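4-amino-4-deoxychorismate lyase (Legionella pneumophila, PDB 3LUL) belongs to the class IV aminotransferase family of pyridoxal phosphate enzymes and carries a lysine modified by that cofactor. Local coordinates at residues 122-133 against 158-169. Residues are numbered along the deposited sequence; the frame is centred on the assembly and turned at random. Where two conformers were deposited one is given.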
loop_
_atom_site.group_PDB
_atom_site.type_symbol
_atom_site.label_atom_id
_atom_site.label_comp_id
_atom_site.label_asym_id
_atom_site.label_seq_id
_atom_site.Cartn_x
_atom_site.Cartn_y
_atom_site.Cartn_z
ATOM N N VAL B 122 24.651 0.207 -9.375
ATOM C CA VAL B 122 23.395 -0.546 -9.380
ATOM C C VAL B 122 22.906 -0.847 -10.790
ATOM O O VAL B 122 23.078 -0.051 -11.695
ATOM C CB VAL B 122 22.272 0.181 -8.609
ATOM C CG1 VAL B 122 22.634 0.257 -7.153
ATOM C CG2 VAL B 122 22.038 1.552 -9.149
ATOM N N ARG B 123 22.284 -2.020 -10.936
ATOM C CA ARG B 123 21.616 -2.419 -12.168
ATOM C C ARG B 123 20.098 -2.277 -11.995
ATOM O O ARG B 123 19.514 -2.804 -11.036
ATOM C CB ARG B 123 21.985 -3.860 -12.533
ATOM C CG ARG B 123 23.441 -4.071 -12.951
ATOM C CD ARG B 123 23.592 -5.398 -13.678
ATOM N NE ARG B 123 24.938 -5.664 -14.180
ATOM C CZ ARG B 123 25.380 -5.277 -15.374
ATOM N NH1 ARG B 123 24.598 -4.563 -16.174
ATOM N NH2 ARG B 123 26.612 -5.581 -15.759
ATOM N N LEU B 124 19.463 -1.561 -12.930
ATOM C CA LEU B 124 18.016 -1.282 -12.910
ATOM C C LEU B 124 17.282 -1.981 -14.039
ATOM O O LEU B 124 17.863 -2.198 -15.106
ATOM C CB LEU B 124 17.763 0.210 -13.057
ATOM C CG LEU B 124 18.377 1.108 -11.994
ATOM C CD1 LEU B 124 18.047 2.581 -12.258
ATOM C CD2 LEU B 124 17.883 0.711 -10.598
ATOM N N ILE B 125 16.016 -2.319 -13.787
ATOM C CA ILE B 125 15.081 -2.725 -14.824
ATOM C C ILE B 125 13.864 -1.831 -14.760
ATOM O O ILE B 125 13.508 -1.327 -13.693
ATOM C CB ILE B 125 14.669 -4.239 -14.772
ATOM C CG1 ILE B 125 14.165 -4.668 -13.396
ATOM C CG2 ILE B 125 15.841 -5.166 -15.281
ATOM C CD1 ILE B 125 12.783 -5.266 -13.367
ATOM N N SER B 126 13.236 -1.601 -15.908
ATOM C CA SER B 126 12.040 -0.769 -15.966
ATOM C C SER B 126 10.840 -1.644 -15.644
ATOM O O SER B 126 10.710 -2.723 -16.195
ATOM C CB SER B 126 11.848 -0.224 -17.389
ATOM O OG SER B 126 12.861 0.674 -17.763
ATOM N N ILE B 127 9.928 -1.154 -14.825
ATOM C CA ILE B 127 8.707 -1.870 -14.503
ATOM C C ILE B 127 7.636 -1.593 -15.578
ATOM O O ILE B 127 7.514 -0.469 -16.070
ATOM C CB ILE B 127 8.259 -1.434 -13.090
ATOM C CG1 ILE B 127 9.229 -2.030 -12.031
ATOM C CG2 ILE B 127 6.821 -1.787 -12.807
ATOM C CD1 ILE B 127 9.157 -3.527 -11.794
ATOM N N ASN B 128 6.841 -2.610 -15.889
ATOM C CA ASN B 128 5.864 -2.530 -16.990
ATOM C C ASN B 128 4.562 -1.818 -16.597
ATOM O O ASN B 128 3.932 -1.166 -17.418
ATOM C CB ASN B 128 5.528 -3.920 -17.563
ATOM C CG ASN B 128 4.839 -4.821 -16.570
ATOM O OD1 ASN B 128 5.339 -5.041 -15.463
ATOM N ND2 ASN B 128 3.673 -5.345 -16.956
ATOM N N TRP B 129 4.131 -1.970 -15.361
ATOM C CA TRP B 129 2.934 -1.249 -14.944
ATOM C C TRP B 129 3.270 0.237 -14.661
ATOM O O TRP B 129 4.401 0.574 -14.223
ATOM C CB TRP B 129 2.245 -1.941 -13.772
ATOM C CG TRP B 129 2.951 -1.883 -12.453
ATOM C CD1 TRP B 129 2.923 -0.863 -11.555
ATOM C CD2 TRP B 129 3.727 -2.927 -11.843
ATOM N NE1 TRP B 129 3.659 -1.190 -10.458
ATOM C CE2 TRP B 129 4.137 -2.465 -10.598
ATOM C CE3 TRP B 129 4.105 -4.213 -12.237
ATOM C CZ2 TRP B 129 4.944 -3.230 -9.730
ATOM C CZ3 TRP B 129 4.908 -4.983 -11.340
ATOM C CH2 TRP B 129 5.311 -4.476 -10.131
ATOM N N LEU B 130 2.294 1.116 -14.946
ATOM C CA LEU B 130 2.466 2.567 -14.815
ATOM C C LEU B 130 1.704 3.144 -13.622
ATOM O O LEU B 130 0.698 2.587 -13.201
ATOM C CB LEU B 130 2.053 3.251 -16.104
ATOM C CG LEU B 130 2.733 2.727 -17.399
ATOM C CD1 LEU B 130 2.185 3.488 -18.652
ATOM C CD2 LEU B 130 4.253 2.792 -17.373
ATOM N N ARG B 131 2.172 4.288 -13.132
ATOM C CA ARG B 131 1.554 5.019 -12.021
ATOM C C ARG B 131 0.904 6.297 -12.521
ATOM O O ARG B 131 1.482 7.027 -13.312
ATOM C CB ARG B 131 2.586 5.387 -10.952
ATOM C CG ARG B 131 3.191 4.209 -10.273
ATOM C CD ARG B 131 4.403 4.562 -9.384
ATOM N NE ARG B 131 4.781 3.377 -8.615
ATOM C CZ ARG B 131 5.783 3.371 -7.732
ATOM N NH1 ARG B 131 6.500 4.468 -7.540
ATOM N NH2 ARG B 131 6.057 2.276 -7.041
ATOM N N ASP B 132 -0.295 6.587 -12.035
ATOM C CA ASP B 132 -0.923 7.886 -12.281
ATOM C C ASP B 132 -0.251 8.901 -11.377
ATOM O O ASP B 132 -0.252 8.771 -10.168
ATOM C CB ASP B 132 -2.426 7.839 -11.979
ATOM C CG ASP B 132 -3.186 9.010 -12.569
ATOM O OD1 ASP B 132 -2.585 10.085 -12.736
ATOM O OD2 ASP B 132 -4.387 8.854 -12.869
ATOM N N LYS B 133 0.306 9.957 -11.970
ATOM C CA LYS B 133 0.912 11.027 -11.186
ATOM C C LYS B 133 -0.097 11.699 -10.216
ATOM O O LYS B 133 0.294 12.323 -9.223
ATOM C CB LYS B 133 1.515 12.080 -12.153
ATOM C CG LYS B 133 0.485 12.939 -12.850
ATOM C CD LYS B 133 1.144 13.893 -13.864
ATOM C CE LYS B 133 0.144 14.911 -14.375
ATOM N NZ LYS B 133 0.613 15.470 -15.673
ATOM N N VAL B 158 15.599 -11.225 -12.294
ATOM C CA VAL B 158 16.190 -11.112 -13.663
ATOM C C VAL B 158 17.634 -10.632 -13.719
ATOM O O VAL B 158 18.087 -10.213 -14.792
ATOM C CB VAL B 158 15.351 -10.226 -14.619
ATOM C CG1 VAL B 158 13.971 -10.755 -14.744
ATOM C CG2 VAL B 158 15.360 -8.759 -14.187
ATOM N N GLY B 159 18.352 -10.710 -12.591
ATOM C CA GLY B 159 19.771 -10.321 -12.528
ATOM C C GLY B 159 20.087 -8.879 -12.148
ATOM O O GLY B 159 21.265 -8.499 -12.094
ATOM N N ALA B 160 19.054 -8.070 -11.900
ATOM C CA ALA B 160 19.230 -6.640 -11.593
ATOM C C ALA B 160 19.192 -6.406 -10.088
ATOM O O ALA B 160 19.029 -7.347 -9.312
ATOM C CB ALA B 160 18.165 -5.836 -12.277
ATOM N N ASP B 161 19.313 -5.155 -9.682
ATOM C CA ASP B 161 19.329 -4.778 -8.270
ATOM C C ASP B 161 18.057 -4.064 -7.805
ATOM O O ASP B 161 17.662 -4.213 -6.649
ATOM C CB ASP B 161 20.533 -3.885 -7.987
ATOM C CG ASP B 161 21.841 -4.580 -8.331
ATOM O OD1 ASP B 161 22.064 -5.690 -7.798
ATOM O OD2 ASP B 161 22.592 -4.059 -9.165
ATOM N N ASP B 162 17.455 -3.260 -8.667
ATOM C CA ASP B 162 16.349 -2.386 -8.243
ATOM C C ASP B 162 15.516 -2.135 -9.485
ATOM O O ASP B 162 15.928 -2.504 -10.605
ATOM C CB ASP B 162 16.921 -1.112 -7.616
ATOM C CG ASP B 162 15.906 -0.307 -6.760
ATOM O OD1 ASP B 162 14.705 -0.680 -6.667
ATOM O OD2 ASP B 162 16.355 0.736 -6.217
ATOM N N ALA B 163 14.328 -1.566 -9.277
ATOM C CA ALA B 163 13.333 -1.338 -10.308
ATOM C C ALA B 163 13.051 0.147 -10.415
ATOM O O ALA B 163 13.053 0.854 -9.398
ATOM C CB ALA B 163 12.043 -2.057 -9.940
ATOM N N LEU B 164 12.804 0.596 -11.639
ATOM C CA LEU B 164 12.488 1.959 -12.000
ATOM C C LEU B 164 11.047 2.054 -12.524
ATOM O O LEU B 164 10.635 1.309 -13.440
ATOM C CB LEU B 164 13.456 2.450 -13.064
ATOM C CG LEU B 164 13.372 3.910 -13.453
ATOM C CD1 LEU B 164 13.784 4.854 -12.293
ATOM C CD2 LEU B 164 14.311 4.131 -14.684
ATOM N N PHE B 165 10.281 2.951 -11.921
ATOM C CA PHE B 165 8.892 3.205 -12.299
ATOM C C PHE B 165 8.717 4.426 -13.213
ATOM O O PHE B 165 9.443 5.435 -13.114
ATOM C CB PHE B 165 8.022 3.410 -11.065
ATOM C CG PHE B 165 8.097 2.280 -10.092
ATOM C CD1 PHE B 165 7.261 1.173 -10.215
ATOM C CD2 PHE B 165 8.997 2.307 -9.057
ATOM C CE1 PHE B 165 7.297 0.115 -9.304
ATOM C CE2 PHE B 165 9.058 1.239 -8.128
ATOM C CZ PHE B 165 8.210 0.131 -8.269
ATOM N N PHE B 166 7.708 4.295 -14.059
ATOM C CA PHE B 166 7.223 5.305 -14.960
ATOM C C PHE B 166 5.741 5.654 -14.677
ATOM O O PHE B 166 4.968 4.828 -14.128
ATOM C CB PHE B 166 7.391 4.822 -16.380
ATOM C CG PHE B 166 8.847 4.689 -16.812
ATOM C CD1 PHE B 166 9.619 3.613 -16.389
ATOM C CD2 PHE B 166 9.436 5.651 -17.627
ATOM C CE1 PHE B 166 10.996 3.516 -16.761
ATOM C CE2 PHE B 166 10.789 5.538 -18.000
ATOM C CZ PHE B 166 11.544 4.474 -17.571
ATOM N N ASN B 167 5.371 6.891 -15.000
ATOM C CA ASN B 167 3.986 7.320 -14.865
ATOM C C ASN B 167 3.216 7.029 -16.161
ATOM O O ASN B 167 3.801 6.542 -17.146
ATOM C CB ASN B 167 3.826 8.780 -14.355
ATOM C CG ASN B 167 4.306 9.837 -15.328
ATOM O OD1 ASN B 167 4.351 9.622 -16.534
ATOM N ND2 ASN B 167 4.618 11.024 -14.790
ATOM N N THR B 168 1.907 7.286 -16.140
ATOM C CA THR B 168 1.038 7.009 -17.284
ATOM C C THR B 168 1.223 7.979 -18.461
ATOM O O THR B 168 0.641 7.778 -19.532
ATOM C CB THR B 168 -0.466 6.925 -16.843
ATOM O OG1 THR B 168 -0.837 8.163 -16.236
ATOM C CG2 THR B 168 -0.692 5.764 -15.846
ATOM N N GLU B 169 2.097 8.980 -18.300
ATOM C CA GLU B 169 2.536 9.830 -19.409
ATOM C C GLU B 169 3.894 9.353 -19.945
ATOM O O GLU B 169 4.513 10.055 -20.717
ATOM C CB GLU B 169 2.605 11.301 -18.953
ATOM C CG GLU B 169 1.222 11.857 -18.541
ATOM C CD GLU B 169 1.289 13.197 -17.805
ATOM O OE1 GLU B 169 2.397 13.662 -17.461
ATOM O OE2 GLU B 169 0.224 13.796 -17.546
HETATM O O HOH W 1 6.746 1.572 -14.289
HETATM O O HOH W 2 0.545 10.215 -14.853
#
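Strands 122-127 and 162-167 are the parallel pair of a beta-alpha-beta crossover, with helix 146-157 in the connection. Ile-125 N bonds Asp-162 O and Ile-125 O takes Leu-164 N at 2.9 Å; Ile-127 N then reaches Leu-164 O. At the start, Asp-161 OD2 uses its anti lone pair to accept Arg-123 N at 2.7 Å, while Arg-123 O receives both Asp-161 N and Asp-162 N. At residues 128-129 the first chain turns a corner, and a water bridges the interruption, donating to Ile-127 O and Trp-129 O and accepting from Phe-166 N. Pairing resumes where Arg-131 N meets Phe-166 O. With its chain extended from CG to NE, Arg-131 lays its guanidinium flat over one face of the Phe-165 ring, planes 13° apart and CZ 3.5 Å from the ring centroid: a cation-pi stack. Glu-147 holds Arg-131 NE in a salt bridge and also takes Trp-129 NE1, which would help to hold both groups beside Phe-165. Leu-130 N bonds Asp-132 OD2 of the second subunit. Helix 146-157 covers Ile-125, Ile-127 and Phe-165; strand 241-248 continues the sheet beyond 122-127 and strand 172-175 beyond 162-167.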